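PDB 3A72: Exo-arabinanase from Penicillium chrysogenum, which probably releases arabinobiose from the ends of alpha-1,5-linked L-arabinan chains, as an exo-acting glycoside hydrolase of sialidase-like beta-propeller fold. Local coordinates for residues F153-S166 with M207-Y220. Residues are numbered along the deposited sequence; the frame is centred on the assembly and turned at random.
Sequences FLLANKGKLICYYS and MPVVTKLPNGQYFY. With AHR (alpha-L-arabinofuranose), chain B.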
loop_
_atom_site.group_PDB
_atom_site.type_symbol
_atom_site.label_atom_id
_atom_site.label_comp_id
_atom_site.label_asym_id
_atom_site.label_seq_id
_atom_site.Cartn_x
_atom_site.Cartn_y
_atom_site.Cartn_z
ATOM N N PHE A 153 -0.115 1.380 6.070
ATOM C CA PHE A 153 1.174 0.946 5.534
ATOM C C PHE A 153 2.074 0.635 6.733
ATOM O O PHE A 153 2.198 1.493 7.616
ATOM C CB PHE A 153 1.803 2.031 4.630
ATOM C CG PHE A 153 3.064 1.530 3.940
ATOM C CD1 PHE A 153 2.971 0.944 2.695
ATOM C CD2 PHE A 153 4.288 1.599 4.568
ATOM C CE1 PHE A 153 4.086 0.388 2.097
ATOM C CE2 PHE A 153 5.414 1.034 3.972
ATOM C CZ PHE A 153 5.303 0.436 2.764
ATOM N N LEU A 154 2.646 -0.548 6.783
ATOM C CA LEU A 154 3.430 -1.013 7.929
ATOM C C LEU A 154 4.931 -1.025 7.620
ATOM O O LEU A 154 5.329 -1.450 6.542
ATOM C CB LEU A 154 3.016 -2.430 8.344
ATOM C CG LEU A 154 1.554 -2.615 8.768
ATOM C CD1 LEU A 154 1.256 -4.062 9.085
ATOM C CD2 LEU A 154 1.182 -1.746 9.978
ATOM N N LEU A 155 5.727 -0.609 8.602
ATOM C CA LEU A 155 7.182 -0.593 8.467
ATOM C C LEU A 155 7.791 -0.786 9.847
ATOM O O LEU A 155 7.405 -0.043 10.783
ATOM C CB LEU A 155 7.626 0.709 7.858
ATOM C CG LEU A 155 9.154 0.926 7.673
ATOM C CD1 LEU A 155 9.468 1.603 6.339
ATOM C CD2 LEU A 155 9.719 1.693 8.798
ATOM N N ALA A 156 8.698 -1.705 10.034
ATOM C CA ALA A 156 9.420 -1.892 11.290
ATOM C C ALA A 156 10.763 -1.176 11.248
ATOM O O ALA A 156 11.435 -1.117 10.220
ATOM C CB ALA A 156 9.625 -3.372 11.578
ATOM N N ASN A 157 11.184 -0.703 12.423
ATOM C CA ASN A 157 12.478 -0.077 12.595
ATOM C C ASN A 157 12.840 -0.139 14.074
ATOM O O ASN A 157 12.007 0.216 14.906
ATOM C CB ASN A 157 12.438 1.361 12.153
ATOM C CG ASN A 157 13.781 2.036 12.269
ATOM O OD1 ASN A 157 14.796 1.540 11.737
ATOM N ND2 ASN A 157 13.779 3.156 12.974
ATOM N N LYS A 158 14.050 -0.579 14.382
ATOM C CA LYS A 158 14.564 -0.518 15.747
ATOM C C LYS A 158 13.605 -1.133 16.759
ATOM O O LYS A 158 13.362 -0.592 17.850
ATOM C CB LYS A 158 14.931 0.915 16.161
ATOM C CG LYS A 158 16.049 1.495 15.319
ATOM C CD LYS A 158 16.598 2.883 15.588
ATOM C CE LYS A 158 15.929 3.933 16.439
ATOM N NZ LYS A 158 16.616 5.270 16.548
ATOM N N GLY A 159 13.078 -2.315 16.448
ATOM C CA GLY A 159 12.273 -3.052 17.355
ATOM C C GLY A 159 10.858 -2.542 17.510
ATOM O O GLY A 159 10.128 -3.015 18.405
ATOM N N LYS A 160 10.447 -1.616 16.668
ATOM C CA LYS A 160 9.119 -1.032 16.691
ATOM C C LYS A 160 8.431 -1.257 15.349
ATOM O O LYS A 160 9.102 -1.381 14.320
ATOM C CB LYS A 160 9.212 0.482 16.928
ATOM C CG LYS A 160 9.874 0.842 18.253
ATOM C CD LYS A 160 10.125 2.368 18.374
ATOM C CE LYS A 160 11.331 2.837 17.548
ATOM N NZ LYS A 160 11.443 4.353 17.713
ATOM N N LEU A 161 7.119 -1.259 15.396
ATOM C CA LEU A 161 6.328 -1.256 14.187
ATOM C C LEU A 161 5.586 0.089 14.068
ATOM O O LEU A 161 4.944 0.510 15.047
ATOM C CB LEU A 161 5.320 -2.394 14.145
ATOM C CG LEU A 161 4.528 -2.562 12.862
ATOM C CD1 LEU A 161 5.430 -3.020 11.741
ATOM C CD2 LEU A 161 3.377 -3.525 13.028
ATOM N N ILE A 162 5.728 0.695 12.909
ATOM C CA ILE A 162 5.059 1.919 12.572
ATOM C C ILE A 162 3.913 1.599 11.615
ATOM O O ILE A 162 4.102 0.872 10.628
ATOM C CB ILE A 162 6.009 2.936 11.914
ATOM C CG1 ILE A 162 7.261 3.190 12.770
ATOM C CG2 ILE A 162 5.325 4.225 11.587
ATOM C CD1 ILE A 162 8.404 3.832 11.965
ATOM N N CYS A 163 2.730 2.157 11.887
ATOM C CA CYS A 163 1.619 2.110 10.944
ATOM C C CYS A 163 1.311 3.549 10.501
ATOM O O CYS A 163 0.886 4.365 11.298
ATOM C CB CYS A 163 0.373 1.502 11.560
ATOM S SG CYS A 163 -0.975 1.352 10.352
ATOM N N TYR A 164 1.613 3.811 9.237
ATOM C CA TYR A 164 1.223 5.069 8.571
ATOM C C TYR A 164 -0.164 4.890 8.006
ATOM O O TYR A 164 -0.483 3.825 7.471
ATOM C CB TYR A 164 2.181 5.392 7.444
ATOM C CG TYR A 164 3.661 5.469 7.786
ATOM C CD1 TYR A 164 4.255 6.634 8.226
ATOM C CD2 TYR A 164 4.470 4.319 7.631
ATOM C CE1 TYR A 164 5.608 6.672 8.520
ATOM C CE2 TYR A 164 5.811 4.363 7.901
ATOM C CZ TYR A 164 6.394 5.540 8.355
ATOM O OH TYR A 164 7.742 5.537 8.596
ATOM N N TYR A 165 -0.993 5.937 8.039
ATOM C CA TYR A 165 -2.352 5.837 7.467
ATOM C C TYR A 165 -2.864 7.231 7.214
ATOM O O TYR A 165 -2.295 8.242 7.622
ATOM C CB TYR A 165 -3.278 4.988 8.337
ATOM C CG TYR A 165 -3.483 5.458 9.761
ATOM C CD1 TYR A 165 -4.568 6.260 10.082
ATOM C CD2 TYR A 165 -2.623 5.102 10.796
ATOM C CE1 TYR A 165 -4.765 6.682 11.381
ATOM C CE2 TYR A 165 -2.829 5.504 12.079
ATOM C CZ TYR A 165 -3.891 6.295 12.376
ATOM O OH TYR A 165 -4.075 6.735 13.673
ATOM N N SER A 166 -3.977 7.290 6.451
ATOM C CA SER A 166 -4.674 8.516 6.160
ATOM C C SER A 166 -5.771 8.759 7.202
ATOM O O SER A 166 -6.430 7.789 7.607
ATOM C CB SER A 166 -5.288 8.486 4.775
ATOM O OG SER A 166 -4.341 8.121 3.788
ATOM N N MET A 207 -2.732 8.363 1.161
ATOM C CA MET A 207 -2.221 7.132 0.610
ATOM C C MET A 207 -0.710 7.009 0.756
ATOM O O MET A 207 0.033 6.909 -0.205
ATOM C CB MET A 207 -2.634 6.956 -0.852
ATOM C CG MET A 207 -4.148 7.141 -1.039
ATOM S SD MET A 207 -4.804 6.555 -2.624
ATOM C CE MET A 207 -4.879 4.787 -2.296
ATOM N N PRO A 208 -0.221 6.959 2.022
ATOM C CA PRO A 208 1.233 6.947 2.247
ATOM C C PRO A 208 1.846 5.601 1.969
ATOM O O PRO A 208 1.358 4.557 2.457
ATOM C CB PRO A 208 1.339 7.304 3.740
ATOM C CG PRO A 208 0.052 6.742 4.347
ATOM C CD PRO A 208 -0.997 6.949 3.278
ATOM N N VAL A 209 2.978 5.615 1.250
ATOM C CA VAL A 209 3.744 4.411 1.001
ATOM C C VAL A 209 5.222 4.777 1.215
ATOM O O VAL A 209 5.651 5.849 0.772
ATOM C CB VAL A 209 3.479 3.827 -0.394
ATOM C CG1 VAL A 209 4.431 2.679 -0.730
ATOM C CG2 VAL A 209 2.029 3.389 -0.535
ATOM N N VAL A 210 5.998 3.911 1.870
ATOM C CA VAL A 210 7.384 4.250 2.243
ATOM C C VAL A 210 8.306 3.178 1.709
ATOM O O VAL A 210 7.990 1.979 1.765
ATOM C CB VAL A 210 7.519 4.385 3.759
ATOM C CG1 VAL A 210 8.929 4.779 4.151
ATOM C CG2 VAL A 210 6.542 5.396 4.303
ATOM N N THR A 211 9.481 3.576 1.267
ATOM C CA THR A 211 10.571 2.632 0.985
ATOM C C THR A 211 11.870 3.208 1.534
ATOM O O THR A 211 12.178 4.391 1.366
ATOM C CB THR A 211 10.638 2.281 -0.508
ATOM O OG1 THR A 211 11.557 1.175 -0.691
ATOM C CG2 THR A 211 11.109 3.364 -1.418
ATOM N N LYS A 212 12.686 2.353 2.174
ATOM C CA LYS A 212 13.964 2.765 2.699
ATOM C C LYS A 212 15.036 2.740 1.616
ATOM O O LYS A 212 15.180 1.766 0.861
ATOM C CB LYS A 212 14.361 1.836 3.855
ATOM C CG LYS A 212 15.548 2.363 4.636
ATOM C CD LYS A 212 15.877 1.473 5.836
ATOM C CE LYS A 212 16.957 2.108 6.718
ATOM N NZ LYS A 212 17.280 1.210 7.836
ATOM N N LEU A 213 15.836 3.788 1.542
ATOM C CA LEU A 213 16.892 3.928 0.564
ATOM C C LEU A 213 18.235 3.478 1.142
ATOM O O LEU A 213 18.400 3.405 2.379
ATOM C CB LEU A 213 16.979 5.407 0.158
ATOM C CG LEU A 213 15.671 5.991 -0.414
ATOM C CD1 LEU A 213 15.883 7.419 -0.879
ATOM C CD2 LEU A 213 15.095 5.126 -1.521
ATOM N N PRO A 214 19.197 3.165 0.292
ATOM C CA PRO A 214 20.454 2.545 0.772
ATOM C C PRO A 214 21.355 3.466 1.578
ATOM O O PRO A 214 22.278 2.973 2.202
ATOM C CB PRO A 214 21.130 2.075 -0.540
ATOM C CG PRO A 214 20.561 3.024 -1.598
ATOM C CD PRO A 214 19.103 3.111 -1.183
ATOM N N ASN A 215 21.112 4.773 1.552
ATOM C CA ASN A 215 21.854 5.715 2.369
ATOM C C ASN A 215 21.166 6.035 3.692
ATOM O O ASN A 215 21.602 6.935 4.400
ATOM C CB ASN A 215 22.084 7.008 1.600
ATOM C CG ASN A 215 20.794 7.775 1.328
ATOM O OD1 ASN A 215 19.698 7.233 1.581
ATOM N ND2 ASN A 215 20.901 9.006 0.870
ATOM N N GLY A 216 20.126 5.295 4.037
ATOM C CA GLY A 216 19.413 5.475 5.298
ATOM C C GLY A 216 18.281 6.469 5.256
ATOM O O GLY A 216 17.550 6.614 6.217
ATOM N N GLN A 217 18.122 7.200 4.144
ATOM C CA GLN A 217 16.899 7.998 4.002
ATOM C C GLN A 217 15.697 7.117 3.723
ATOM O O GLN A 217 15.833 6.058 3.124
ATOM C CB GLN A 217 17.060 8.966 2.820
ATOM C CG GLN A 217 18.099 10.045 3.030
ATOM C CD GLN A 217 18.098 11.013 1.866
ATOM O OE1 GLN A 217 18.499 10.652 0.770
ATOM N NE2 GLN A 217 17.575 12.208 2.102
ATOM N N TYR A 218 14.547 7.562 4.159
ATOM C CA TYR A 218 13.262 6.962 3.830
ATOM C C TYR A 218 12.574 7.861 2.838
ATOM O O TYR A 218 12.513 9.090 3.007
ATOM C CB TYR A 218 12.381 6.778 5.070
ATOM C CG TYR A 218 12.941 5.783 6.057
ATOM C CD1 TYR A 218 12.462 4.472 6.109
ATOM C CD2 TYR A 218 13.970 6.139 6.942
ATOM C CE1 TYR A 218 12.971 3.563 7.026
ATOM C CE2 TYR A 218 14.471 5.218 7.841
ATOM C CZ TYR A 218 13.998 3.943 7.896
ATOM O OH TYR A 218 14.508 3.049 8.796
ATOM N N PHE A 219 12.041 7.229 1.782
ATOM C CA PHE A 219 11.258 7.857 0.711
ATOM C C PHE A 219 9.780 7.626 1.004
ATOM O O PHE A 219 9.311 6.490 0.942
ATOM C CB PHE A 219 11.690 7.260 -0.619
ATOM C CG PHE A 219 11.011 7.762 -1.841
ATOM C CD1 PHE A 219 11.548 8.864 -2.521
ATOM C CD2 PHE A 219 9.855 7.201 -2.350
ATOM C CE1 PHE A 219 10.921 9.353 -3.642
ATOM C CE2 PHE A 219 9.242 7.685 -3.490
ATOM C CZ PHE A 219 9.780 8.767 -4.143
ATOM N N TYR A 220 9.107 8.686 1.385
ATOM C CA TYR A 220 7.690 8.695 1.781
ATOM C C TYR A 220 6.909 9.313 0.652
ATOM O O TYR A 220 7.072 10.533 0.420
ATOM C CB TYR A 220 7.582 9.452 3.099
ATOM C CG TYR A 220 6.212 9.681 3.681
ATOM C CD1 TYR A 220 5.782 8.963 4.806
ATOM C CD2 TYR A 220 5.341 10.614 3.172
ATOM C CE1 TYR A 220 4.521 9.178 5.346
ATOM C CE2 TYR A 220 4.099 10.839 3.705
ATOM C CZ TYR A 220 3.687 10.128 4.793
ATOM O OH TYR A 220 2.449 10.421 5.298
HETATM O O5 AHR B . -11.544 6.144 -0.848
HETATM C C5 AHR B . -10.667 6.593 0.235
HETATM C C4 AHR B . -9.865 7.761 -0.264
HETATM O O4 AHR B . -8.941 7.279 -1.249
HETATM C C3 AHR B . -9.014 8.403 0.826
HETATM O O3 AHR B . -9.771 9.433 1.486
HETATM C C2 AHR B . -7.824 8.971 0.015
HETATM O O2 AHR B . -6.596 8.968 0.740
HETATM C C1 AHR B . -7.771 8.105 -1.243
HETATM O O1 AHR B . -7.893 8.934 -2.435
HETATM O O HOH W 1 15.221 0.086 9.394
#
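Phe153 lays one ring face over the backbone of Val209 and Val210, its CZ 3.3 Å from Val210 O; Val209 CA stands 4.2 Å from the ring centroid in a CH-pi contact. With CG anti to the backbone N (chi1 -173°), the ring reaches out of strand 149-157 onto strand 204-212, first strands of successive propeller blades. Pro208 sets CG 4.0 Å from Tyr164 CB and near Tyr165 N, CD 3.6 Å from Ser166 OG and its carbonyl O 3.4 Å from Phe153 CB. Val210 splits its methyls: CG1 meets Leu155 CD1 at 3.9 Å, while CG2 sits over a face of Tyr164, 4.1 Å from the ring centroid. Ile162 CG2 lies on the opposite face, and Tyr220 meets that ring in an offset edge-to-face pair, planes 72° apart; Tyr164 OH is hydrogen-bonded to Pro245 O. Away from the sugar, a water donates to Asn157 OD1, accepts from Lys212 NZ and meets Tyr218 OH. At the sugar end Ser166 OG accepts a nearly straight 3.1 Å hydrogen bond (176°) from Met207 N, the only direct one between the segments. Apolar packing, not backbone bonding, thus joins the blades; Ser166, also hydrogen-bonded to sugar-binding Glu151 OE1, probably orients it from the second shell.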